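Local coordinates for protein D-alanyl-D-alanine carboxypeptidase (Vibrio cholerae, PDB 5TR7) that probably trims the terminal D-alanine from peptidoglycan precursor peptides, as a serine D-Ala-D-Ala carboxypeptidase of the penicillin-binding protein 5 type, at residues I6-H17 with N220-T230; D89-Q97 with E167-Y178. All blocks are in the same frame, centred on the assembly; numbering follows the deposited sequence.

Interaction 1: I6-H17 with N220-T230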
loop_
_atom_site.group_PDB
_atom_site.type_symbol
_atom_site.label_atom_id
_atom_site.label_comp_id
_atom_site.label_asym_id
_atom_site.label_seq_id
_atom_site.Cartn_x
_atom_site.Cartn_y
_atom_site.Cartn_z
ATOM N N ILE A 6 18.240 0.340 12.568
ATOM C CA ILE A 6 17.390 -0.379 11.685
ATOM C C ILE A 6 18.143 -0.574 10.429
ATOM O O ILE A 6 18.705 0.364 9.940
ATOM C CB ILE A 6 16.118 0.491 11.437
ATOM C CG1 ILE A 6 15.342 0.750 12.740
ATOM C CG2 ILE A 6 15.202 -0.102 10.385
ATOM C CD1 ILE A 6 14.892 -0.478 13.476
ATOM N N ALA A 7 18.217 -1.779 9.915
ATOM C CA ALA A 7 18.985 -2.039 8.672
ATOM C C ALA A 7 18.096 -1.694 7.461
ATOM O O ALA A 7 17.513 -2.565 6.822
ATOM C CB ALA A 7 19.422 -3.506 8.633
ATOM N N ALA A 8 17.989 -0.412 7.135
ATOM C CA ALA A 8 17.146 -0.006 6.045
ATOM C C ALA A 8 17.651 1.306 5.521
ATOM O O ALA A 8 18.213 2.060 6.263
ATOM C CB ALA A 8 15.702 0.143 6.546
ATOM N N LYS A 9 17.403 1.612 4.256
ATOM C CA LYS A 9 17.879 2.872 3.681
ATOM C C LYS A 9 17.115 4.103 4.226
ATOM O O LYS A 9 17.683 5.179 4.367
ATOM C CB LYS A 9 17.814 2.766 2.178
ATOM C CG LYS A 9 18.451 3.906 1.390
ATOM C CD LYS A 9 17.983 3.815 -0.052
ATOM C CE LYS A 9 18.508 4.911 -0.954
ATOM N NZ LYS A 9 17.805 4.784 -2.267
ATOM N N GLY A 10 15.850 3.935 4.562
ATOM C CA GLY A 10 15.062 4.997 5.160
ATOM C C GLY A 10 13.913 4.433 5.992
ATOM O O GLY A 10 13.398 3.382 5.674
ATOM N N TYR A 11 13.524 5.106 7.059
ATOM C CA TYR A 11 12.367 4.654 7.809
ATOM C C TYR A 11 11.756 5.751 8.592
ATOM O O TYR A 11 12.357 6.819 8.778
ATOM C CB TYR A 11 12.731 3.511 8.762
ATOM C CG TYR A 11 13.732 3.872 9.862
ATOM C CD1 TYR A 11 13.315 4.442 11.065
ATOM C CD2 TYR A 11 15.092 3.616 9.713
ATOM C CE1 TYR A 11 14.222 4.729 12.079
ATOM C CE2 TYR A 11 15.998 3.900 10.719
ATOM C CZ TYR A 11 15.548 4.445 11.901
ATOM O OH TYR A 11 16.431 4.727 12.912
ATOM N N VAL A 12 10.513 5.492 8.988
ATOM C CA VAL A 12 9.793 6.389 9.869
ATOM C C VAL A 12 8.895 5.590 10.758
ATOM O O VAL A 12 8.349 4.579 10.337
ATOM C CB VAL A 12 9.058 7.525 9.155
ATOM C CG1 VAL A 12 8.048 7.007 8.196
ATOM C CG2 VAL A 12 8.354 8.395 10.185
ATOM N N LEU A 13 8.764 6.012 11.997
ATOM C CA LEU A 13 7.885 5.362 12.925
ATOM C C LEU A 13 7.010 6.463 13.418
ATOM O O LEU A 13 7.489 7.435 13.901
ATOM C CB LEU A 13 8.664 4.755 14.063
ATOM C CG LEU A 13 7.848 4.237 15.225
ATOM C CD1 LEU A 13 6.759 3.327 14.745
ATOM C CD2 LEU A 13 8.728 3.527 16.218
ATOM N N MET A 14 5.714 6.299 13.306
ATOM C CA MET A 14 4.778 7.340 13.679
ATOM C C MET A 14 3.695 6.859 14.587
ATOM O O MET A 14 3.157 5.771 14.403
ATOM C CB MET A 14 4.150 7.884 12.392
ATOM C CG MET A 14 3.014 8.871 12.566
ATOM S SD MET A 14 2.282 9.359 11.000
ATOM C CE MET A 14 3.501 10.542 10.444
ATOM N N ASP A 15 3.398 7.672 15.581
ATOM C CA ASP A 15 2.258 7.415 16.462
ATOM C C ASP A 15 0.991 7.738 15.634
ATOM O O ASP A 15 0.837 8.849 15.164
ATOM C CB ASP A 15 2.331 8.326 17.700
ATOM C CG ASP A 15 1.014 8.426 18.441
ATOM O OD1 ASP A 15 0.256 7.444 18.541
ATOM O OD2 ASP A 15 0.721 9.536 18.895
ATOM N N TYR A 16 0.103 6.767 15.474
ATOM C CA TYR A 16 -1.096 6.943 14.705
ATOM C C TYR A 16 -1.974 8.015 15.271
ATOM O O TYR A 16 -2.587 8.732 14.506
ATOM C CB TYR A 16 -1.948 5.646 14.598
ATOM C CG TYR A 16 -3.331 5.884 14.018
ATOM C CD1 TYR A 16 -3.551 5.816 12.637
ATOM C CD2 TYR A 16 -4.419 6.171 14.832
ATOM C CE1 TYR A 16 -4.793 6.070 12.115
ATOM C CE2 TYR A 16 -5.687 6.394 14.296
ATOM C CZ TYR A 16 -5.853 6.346 12.934
ATOM O OH TYR A 16 -7.091 6.614 12.338
ATOM N N HIS A 17 -2.097 8.102 16.595
ATOM C CA HIS A 17 -3.012 9.069 17.207
ATOM C C HIS A 17 -2.667 10.547 16.947
ATOM O O HIS A 17 -3.461 11.273 16.371
ATOM C CB HIS A 17 -3.175 8.821 18.717
ATOM C CG HIS A 17 -3.580 7.411 19.050
ATOM N ND1 HIS A 17 -4.648 6.774 18.430
ATOM C CD2 HIS A 17 -3.083 6.517 19.941
ATOM C CE1 HIS A 17 -4.750 5.532 18.889
ATOM N NE2 HIS A 17 -3.808 5.349 19.795
ATOM N N ASN A 220 -3.979 0.464 24.089
ATOM C CA ASN A 220 -4.573 1.605 23.458
ATOM C C ASN A 220 -3.684 2.276 22.475
ATOM O O ASN A 220 -4.031 3.370 22.003
ATOM C CB ASN A 220 -4.972 2.643 24.510
ATOM C CG ASN A 220 -6.198 2.235 25.265
ATOM O OD1 ASN A 220 -6.742 1.105 25.096
ATOM N ND2 ASN A 220 -6.639 3.096 26.095
ATOM N N MET A 221 -2.582 1.615 22.088
ATOM C CA MET A 221 -1.664 2.218 21.149
ATOM C C MET A 221 -1.809 1.715 19.740
ATOM O O MET A 221 -2.197 0.576 19.522
ATOM C CB MET A 221 -0.231 1.948 21.594
ATOM C CG MET A 221 0.119 2.544 22.951
ATOM S SD MET A 221 1.778 2.087 23.524
ATOM C CE MET A 221 1.604 0.422 24.233
ATOM N N ARG A 222 -1.508 2.592 18.791
ATOM C CA ARG A 222 -1.452 2.221 17.396
ATOM C C ARG A 222 -0.301 2.957 16.791
ATOM O O ARG A 222 -0.142 4.201 16.979
ATOM C CB ARG A 222 -2.703 2.460 16.585
ATOM C CG ARG A 222 -2.497 2.057 15.101
ATOM C CD ARG A 222 -3.689 2.283 14.175
ATOM N NE ARG A 222 -4.730 1.253 14.265
ATOM C CZ ARG A 222 -4.688 0.083 13.669
ATOM N NH1 ARG A 222 -5.676 -0.719 13.832
ATOM N NH2 ARG A 222 -3.620 -0.330 12.951
ATOM N N LEU A 223 0.532 2.184 16.094
ATOM C CA LEU A 223 1.681 2.757 15.428
ATOM C C LEU A 223 1.638 2.476 13.972
ATOM O O LEU A 223 1.069 1.494 13.568
ATOM C CB LEU A 223 2.962 2.142 15.958
ATOM C CG LEU A 223 3.243 2.273 17.457
ATOM C CD1 LEU A 223 4.389 1.300 17.850
ATOM C CD2 LEU A 223 3.590 3.735 17.787
ATOM N N VAL A 224 2.254 3.363 13.193
ATOM C CA VAL A 224 2.431 3.168 11.762
ATOM C C VAL A 224 3.942 3.224 11.537
ATOM O O VAL A 224 4.595 4.163 11.985
ATOM C CB VAL A 224 1.744 4.249 10.950
ATOM C CG1 VAL A 224 2.051 4.056 9.479
ATOM C CG2 VAL A 224 0.251 4.165 11.144
ATOM N N ALA A 225 4.490 2.225 10.875
ATOM C CA ALA A 225 5.920 2.190 10.537
ATOM C C ALA A 225 6.158 1.976 9.055
ATOM O O ALA A 225 5.355 1.342 8.351
ATOM C CB ALA A 225 6.628 1.084 11.303
ATOM N N VAL A 226 7.183 2.638 8.556
ATOM C CA VAL A 226 7.555 2.481 7.158
ATOM C C VAL A 226 9.045 2.138 7.147
ATOM O O VAL A 226 9.860 2.811 7.802
ATOM C CB VAL A 226 7.358 3.805 6.391
ATOM C CG1 VAL A 226 7.788 3.658 4.960
ATOM C CG2 VAL A 226 5.926 4.253 6.500
ATOM N N VAL A 227 9.391 1.086 6.429
ATOM C CA VAL A 227 10.819 0.660 6.304
ATOM C C VAL A 227 11.076 0.524 4.822
ATOM O O VAL A 227 10.339 -0.121 4.129
ATOM C CB VAL A 227 11.084 -0.627 7.115
ATOM C CG1 VAL A 227 12.490 -1.115 6.951
ATOM C CG2 VAL A 227 10.871 -0.324 8.595
ATOM N N MET A 228 12.095 1.203 4.334
ATOM C CA MET A 228 12.419 1.169 2.904
ATOM C C MET A 228 13.816 0.712 2.669
ATOM O O MET A 228 14.727 1.165 3.324
ATOM C CB MET A 228 12.310 2.581 2.286
ATOM C CG MET A 228 10.975 3.237 2.589
ATOM S SD MET A 228 9.552 2.469 1.790
ATOM C CE MET A 228 9.903 3.150 0.111
ATOM N N GLY A 229 13.967 -0.177 1.706
ATOM C CA GLY A 229 15.287 -0.598 1.317
ATOM C C GLY A 229 15.994 -1.568 2.220
ATOM O O GLY A 229 17.113 -1.331 2.538
ATOM N N THR A 230 15.322 -2.637 2.632
ATOM C CA THR A 230 15.947 -3.729 3.420
ATOM C C THR A 230 16.504 -4.742 2.438
ATOM O O THR A 230 16.081 -4.846 1.288
ATOM C CB THR A 230 14.984 -4.467 4.350
ATOM O OG1 THR A 230 13.858 -4.934 3.617
ATOM C CG2 THR A 230 14.493 -3.494 5.427
HETATM O O HOH W 1 -0.148 5.204 19.966
#

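Interaction 2: D89-Q97 with E167-Y178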
loop_
_atom_site.group_PDB
_atom_site.type_symbol
_atom_site.label_atom_id
_atom_site.label_comp_id
_atom_site.label_asym_id
_atom_site.label_seq_id
_atom_site.Cartn_x
_atom_site.Cartn_y
_atom_site.Cartn_z
ATOM N N ASP A 89 -13.561 -7.910 -5.848
ATOM C CA ASP A 89 -12.579 -8.864 -6.250
ATOM C C ASP A 89 -11.355 -8.136 -6.799
ATOM O O ASP A 89 -10.215 -8.488 -6.457
ATOM C CB ASP A 89 -13.169 -9.837 -7.247
ATOM C CG ASP A 89 -14.165 -10.765 -6.641
ATOM O OD1 ASP A 89 -13.825 -11.335 -5.570
ATOM O OD2 ASP A 89 -15.236 -11.014 -7.281
ATOM N N LEU A 90 -11.559 -7.129 -7.638
ATOM C CA LEU A 90 -10.420 -6.369 -8.121
ATOM C C LEU A 90 -9.644 -5.704 -6.953
ATOM O O LEU A 90 -8.399 -5.615 -6.958
ATOM C CB LEU A 90 -10.866 -5.292 -9.128
ATOM C CG LEU A 90 -11.236 -5.815 -10.529
ATOM C CD1 LEU A 90 -11.776 -4.645 -11.378
ATOM C CD2 LEU A 90 -10.074 -6.494 -11.263
ATOM N N ASN A 91 -10.409 -5.167 -5.999
ATOM C CA ASN A 91 -9.837 -4.557 -4.801
ATOM C C ASN A 91 -8.898 -5.455 -4.049
ATOM O O ASN A 91 -7.823 -5.059 -3.676
ATOM C CB ASN A 91 -10.963 -4.181 -3.892
ATOM C CG ASN A 91 -11.147 -2.781 -3.852
ATOM O OD1 ASN A 91 -11.988 -2.206 -4.545
ATOM N ND2 ASN A 91 -10.286 -2.159 -3.088
ATOM N N ARG A 92 -9.364 -6.662 -3.784
ATOM C CA ARG A 92 -8.513 -7.681 -3.159
ATOM C C ARG A 92 -7.351 -8.045 -4.032
ATOM O O ARG A 92 -6.269 -8.299 -3.541
ATOM C CB ARG A 92 -9.311 -8.900 -2.769
ATOM C CG ARG A 92 -10.266 -8.559 -1.683
ATOM C CD ARG A 92 -11.160 -9.695 -1.255
ATOM N NE ARG A 92 -11.729 -9.307 0.020
ATOM C CZ ARG A 92 -12.659 -8.353 0.171
ATOM N NH1 ARG A 92 -13.191 -7.719 -0.867
ATOM N NH2 ARG A 92 -13.083 -8.063 1.389
ATOM N N GLY A 93 -7.540 -8.068 -5.331
ATOM C CA GLY A 93 -6.364 -8.334 -6.190
ATOM C C GLY A 93 -5.289 -7.281 -6.032
ATOM O O GLY A 93 -4.060 -7.541 -6.024
ATOM N N ILE A 94 -5.749 -6.047 -5.891
ATOM C CA ILE A 94 -4.814 -4.963 -5.673
ATOM C C ILE A 94 -4.109 -5.075 -4.294
ATOM O O ILE A 94 -2.908 -5.052 -4.169
ATOM C CB ILE A 94 -5.554 -3.600 -5.734
ATOM C CG1 ILE A 94 -6.022 -3.329 -7.169
ATOM C CG2 ILE A 94 -4.687 -2.471 -5.138
ATOM C CD1 ILE A 94 -6.922 -2.078 -7.339
ATOM N N ILE A 95 -4.913 -5.208 -3.256
ATOM C CA ILE A 95 -4.433 -5.137 -1.922
ATOM C C ILE A 95 -3.702 -6.390 -1.465
ATOM O O ILE A 95 -2.662 -6.300 -0.888
ATOM C CB ILE A 95 -5.620 -4.831 -0.972
ATOM C CG1 ILE A 95 -6.086 -3.373 -1.180
ATOM C CG2 ILE A 95 -5.240 -5.082 0.494
ATOM C CD1 ILE A 95 -7.454 -3.078 -0.539
ATOM N N ILE A 96 -4.302 -7.535 -1.666
ATOM C CA ILE A 96 -3.716 -8.761 -1.203
ATOM C C ILE A 96 -2.680 -9.327 -2.162
ATOM O O ILE A 96 -1.634 -9.794 -1.738
ATOM C CB ILE A 96 -4.834 -9.785 -0.958
ATOM C CG1 ILE A 96 -5.875 -9.168 0.013
ATOM C CG2 ILE A 96 -4.249 -11.097 -0.393
ATOM C CD1 ILE A 96 -7.154 -9.991 0.221
ATOM N N GLN A 97 -3.002 -9.328 -3.432
ATOM C CA GLN A 97 -2.155 -9.938 -4.437
ATOM C C GLN A 97 -1.222 -8.924 -5.059
ATOM O O GLN A 97 -0.332 -9.312 -5.783
ATOM C CB GLN A 97 -2.999 -10.556 -5.556
ATOM C CG GLN A 97 -4.124 -11.483 -5.107
ATOM C CD GLN A 97 -4.828 -12.154 -6.248
ATOM O OE1 GLN A 97 -5.059 -11.532 -7.288
ATOM N NE2 GLN A 97 -5.207 -13.440 -6.058
ATOM N N GLU A 167 -11.852 -0.100 3.668
ATOM C CA GLU A 167 -10.812 -0.469 2.741
ATOM C C GLU A 167 -9.674 -1.043 3.544
ATOM O O GLU A 167 -9.127 -2.060 3.156
ATOM C CB GLU A 167 -10.223 0.717 1.984
ATOM C CG GLU A 167 -10.559 1.021 0.576
ATOM C CD GLU A 167 -10.493 -0.121 -0.470
ATOM O OE1 GLU A 167 -9.543 -0.346 -1.394
ATOM O OE2 GLU A 167 -11.650 -0.570 -0.432
ATOM N N TYR A 168 -9.325 -0.403 4.681
ATOM C CA TYR A 168 -8.167 -0.840 5.495
ATOM C C TYR A 168 -8.314 -2.252 6.025
ATOM O O TYR A 168 -7.322 -2.954 6.149
ATOM C CB TYR A 168 -7.908 0.108 6.681
ATOM C CG TYR A 168 -6.692 -0.308 7.448
ATOM C CD1 TYR A 168 -5.451 -0.178 6.883
ATOM C CD2 TYR A 168 -6.791 -0.920 8.721
ATOM C CE1 TYR A 168 -4.336 -0.623 7.530
ATOM C CE2 TYR A 168 -5.662 -1.422 9.346
ATOM C CZ TYR A 168 -4.435 -1.239 8.731
ATOM O OH TYR A 168 -3.269 -1.620 9.296
ATOM N N ALA A 169 -9.545 -2.655 6.321
ATOM C CA ALA A 169 -9.757 -4.006 6.876
ATOM C C ALA A 169 -9.255 -5.063 5.934
ATOM O O ALA A 169 -8.739 -6.113 6.345
ATOM C CB ALA A 169 -11.220 -4.266 7.177
ATOM N N ILE A 170 -9.289 -4.737 4.659
ATOM C CA ILE A 170 -8.893 -5.723 3.681
ATOM C C ILE A 170 -7.378 -6.073 3.743
ATOM O O ILE A 170 -7.006 -7.142 3.338
ATOM C CB ILE A 170 -9.342 -5.285 2.287
ATOM C CG1 ILE A 170 -10.872 -5.103 2.235
ATOM C CG2 ILE A 170 -8.947 -6.313 1.230
ATOM C CD1 ILE A 170 -11.350 -4.486 0.900
ATOM N N TYR A 171 -6.550 -5.206 4.335
ATOM C CA TYR A 171 -5.127 -5.403 4.377
ATOM C C TYR A 171 -4.701 -6.533 5.322
ATOM O O TYR A 171 -3.530 -6.986 5.291
ATOM C CB TYR A 171 -4.451 -4.086 4.696
ATOM C CG TYR A 171 -4.443 -3.072 3.539
ATOM C CD1 TYR A 171 -5.480 -2.199 3.289
ATOM C CD2 TYR A 171 -3.382 -3.005 2.704
ATOM C CE1 TYR A 171 -5.418 -1.279 2.227
ATOM C CE2 TYR A 171 -3.282 -2.121 1.658
ATOM C CZ TYR A 171 -4.286 -1.247 1.432
ATOM O OH TYR A 171 -4.109 -0.433 0.388
ATOM N N SER A 172 -5.629 -6.992 6.174
ATOM C CA SER A 172 -5.271 -8.072 7.074
ATOM C C SER A 172 -5.728 -9.402 6.568
ATOM O O SER A 172 -5.500 -10.411 7.241
ATOM C CB SER A 172 -5.741 -7.820 8.477
ATOM O OG SER A 172 -7.081 -7.570 8.446
ATOM N N GLU A 173 -6.320 -9.445 5.368
ATOM C CA GLU A 173 -6.707 -10.713 4.734
ATOM C C GLU A 173 -5.402 -11.319 4.226
ATOM O O GLU A 173 -4.586 -10.650 3.596
ATOM C CB GLU A 173 -7.800 -10.521 3.684
ATOM C CG GLU A 173 -9.106 -9.983 4.288
ATOM C CD GLU A 173 -10.240 -9.759 3.260
ATOM O OE1 GLU A 173 -10.236 -10.290 2.120
ATOM O OE2 GLU A 173 -11.183 -9.002 3.616
ATOM N N GLN A 174 -5.200 -12.580 4.526
ATOM C CA GLN A 174 -3.940 -13.297 4.246
ATOM C C GLN A 174 -3.803 -13.881 2.888
ATOM O O GLN A 174 -2.658 -14.245 2.459
ATOM C CB GLN A 174 -3.798 -14.432 5.291
ATOM C CG GLN A 174 -3.562 -13.847 6.677
ATOM C CD GLN A 174 -3.265 -14.888 7.762
ATOM O OE1 GLN A 174 -3.453 -16.079 7.607
ATOM N NE2 GLN A 174 -2.788 -14.419 8.852
ATOM N N LYS A 175 -4.944 -14.060 2.225
ATOM C CA LYS A 175 -4.890 -14.629 0.890
ATOM C C LYS A 175 -6.128 -14.338 0.104
ATOM O O LYS A 175 -7.118 -13.913 0.640
ATOM C CB LYS A 175 -4.749 -16.129 0.973
ATOM C CG LYS A 175 -5.897 -16.869 1.621
ATOM C CD LYS A 175 -5.287 -18.261 2.023
ATOM C CE LYS A 175 -6.261 -19.209 2.651
ATOM N NZ LYS A 175 -7.175 -19.788 1.631
ATOM N N PHE A 176 -6.025 -14.585 -1.187
ATOM C CA PHE A 176 -7.138 -14.357 -2.063
ATOM C C PHE A 176 -6.932 -15.220 -3.264
ATOM O O PHE A 176 -5.822 -15.323 -3.782
ATOM C CB PHE A 176 -7.197 -12.913 -2.513
ATOM C CG PHE A 176 -8.357 -12.601 -3.372
ATOM C CD1 PHE A 176 -9.644 -12.719 -2.868
ATOM C CD2 PHE A 176 -8.171 -12.066 -4.644
ATOM C CE1 PHE A 176 -10.736 -12.405 -3.677
ATOM C CE2 PHE A 176 -9.255 -11.715 -5.440
ATOM C CZ PHE A 176 -10.530 -11.903 -4.980
ATOM N N THR A 177 -8.025 -15.836 -3.666
ATOM C CA THR A 177 -8.131 -16.657 -4.827
ATOM C C THR A 177 -9.006 -15.985 -5.932
ATOM O O THR A 177 -10.114 -15.524 -5.673
ATOM C CB THR A 177 -8.794 -17.972 -4.432
ATOM O OG1 THR A 177 -7.999 -18.567 -3.426
ATOM C CG2 THR A 177 -8.914 -18.940 -5.641
ATOM N N TYR A 178 -8.473 -15.981 -7.147
ATOM C CA TYR A 178 -9.185 -15.538 -8.325
ATOM C C TYR A 178 -8.845 -16.484 -9.481
ATOM O O TYR A 178 -7.666 -16.786 -9.755
ATOM C CB TYR A 178 -8.908 -14.080 -8.712
ATOM C CG TYR A 178 -9.654 -13.728 -9.961
ATOM C CD1 TYR A 178 -11.055 -13.598 -9.959
ATOM C CD2 TYR A 178 -8.985 -13.585 -11.155
ATOM C CE1 TYR A 178 -11.759 -13.308 -11.130
ATOM C CE2 TYR A 178 -9.667 -13.326 -12.326
ATOM C CZ TYR A 178 -11.045 -13.160 -12.303
ATOM O OH TYR A 178 -11.648 -12.916 -13.475
#

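Interaction 1: I6-H17 with N220-T230
Val12 and Val226 face each other as a hydrogen-bonded pair in the five-stranded antiparallel sheet of this penicillin-binding, beta-lactamase-like fold, where the strand at 10-15 runs beside the strand at 221-230. Val12 N gives to Val226 O at 3.0 Å, Val226 N answers to Val12 O, and Val12 CG1 packs on Val226 CB at 3.7 Å. Gly10 with Met228 and Met14 with Val224 repeat the two-bond pattern. Val12 and Met14 point to the sheet face that meets helix 150-163, Val12 on Ala154 and Met14 on Tyr151. Leu13 and Ala225 belong to the other face; there Val227 and Leu223 pack against helix 233-251, so branched and aliphatic residues suit both surfaces. Beyond Gly10 the regular pairing ends in a classic beta bulge, Lys9 and Gly10 both facing Met228. Gly229 follows with positive phi (77°), a conformation that favours glycine.

At the other end, Arg222 can be followed outward. Its CB lies 3.8 Å from Tyr16 CB, and CG stays beside that same atom. The chain is extended as far as CD, which sits over one face of the Tyr16 ring, 4.0 Å from the centroid, in a CH-pi contact. A bend at chi3 (-79°) then turns the guanidinium aside, its plane 70° from the ring; NH1 reaches Asp198 in a salt bridge and NH2 bonds Ser215. Next to it, His17 NE2 donates to Asn220 O at 3.0 Å, within that carbonyl's plane.

Interaction 2: D89-Q97 with E167-Y178
Ile95 lays its CG2 methyl over the centre of the Tyr171 ring, 3.6 Å from the centroid and 14° off the normal, a CH-pi contact at the apolar heart of this helix-to-loop packing. Ile95 CG1 reaches the phenol end of the same ring, whose OH is held by Ser42. The beta-branch serves the site well: with chi1 at -71°, CG2 stands anti to the backbone N and CG1 anti to the carbonyl carbon, which sets both branches against the ring. Ile170 closes in with its CG2 4.0 Å from Ile95 CG2, and Ile96 CD1 fits against Glu173 CB.

Farther along, Phe176 turns one ring face to Arg92 CB, which stands 3.6 Å from the centroid almost exactly on the normal. Asp89 OD1 meets the edge of this ring, near its plane, at 3.4 Å from CZ. The long arginine thus serves twice, with its aliphatic base on the phenylalanine and its guanidinium on Glu173. Gripped side-on, that carboxylate receives NE at OE1 (2.8 Å) and NH2 at OE2 (3.1 Å), the two planes being only 29° apart; the paired bonds restrict rotation of both groups. Gln97 NE2 donates to Phe176 O at 3.0 Å from well above the carbonyl plane.

The segment 89-97 ends just before Ser98, a predicted active-site residue, and Tyr171 lies beside Lys201, predicted to bind substrate. Helix 87-95 rests on helices 37-50 and 100-111 through Ile94, while strand 175-178 pairs with strand 181-184 in a two-stranded sheet.

Overall arrangement
The two contacts lie on opposite sides of the chain's centre, with their own centres 22 Å apart, yet both belong to the carboxypeptidase domain. Along the chain, 6-17 comes first, then 89-97 and 167-178, and 220-230 closes the set: interaction 1 joins an early strand to a late one in the five-stranded sheet, and interaction 2 ties together two parts of the chain that lie between those strands, the 69 residues separating its own segments being largely helical and holding no strand. They meet where Arg222 packs beside Tyr168, and Asp198 links the same two residues. The predicted catalytic residues Ser35, Lys38 and Ser98, with Lys201, are consistent with an active site between sheet and helices.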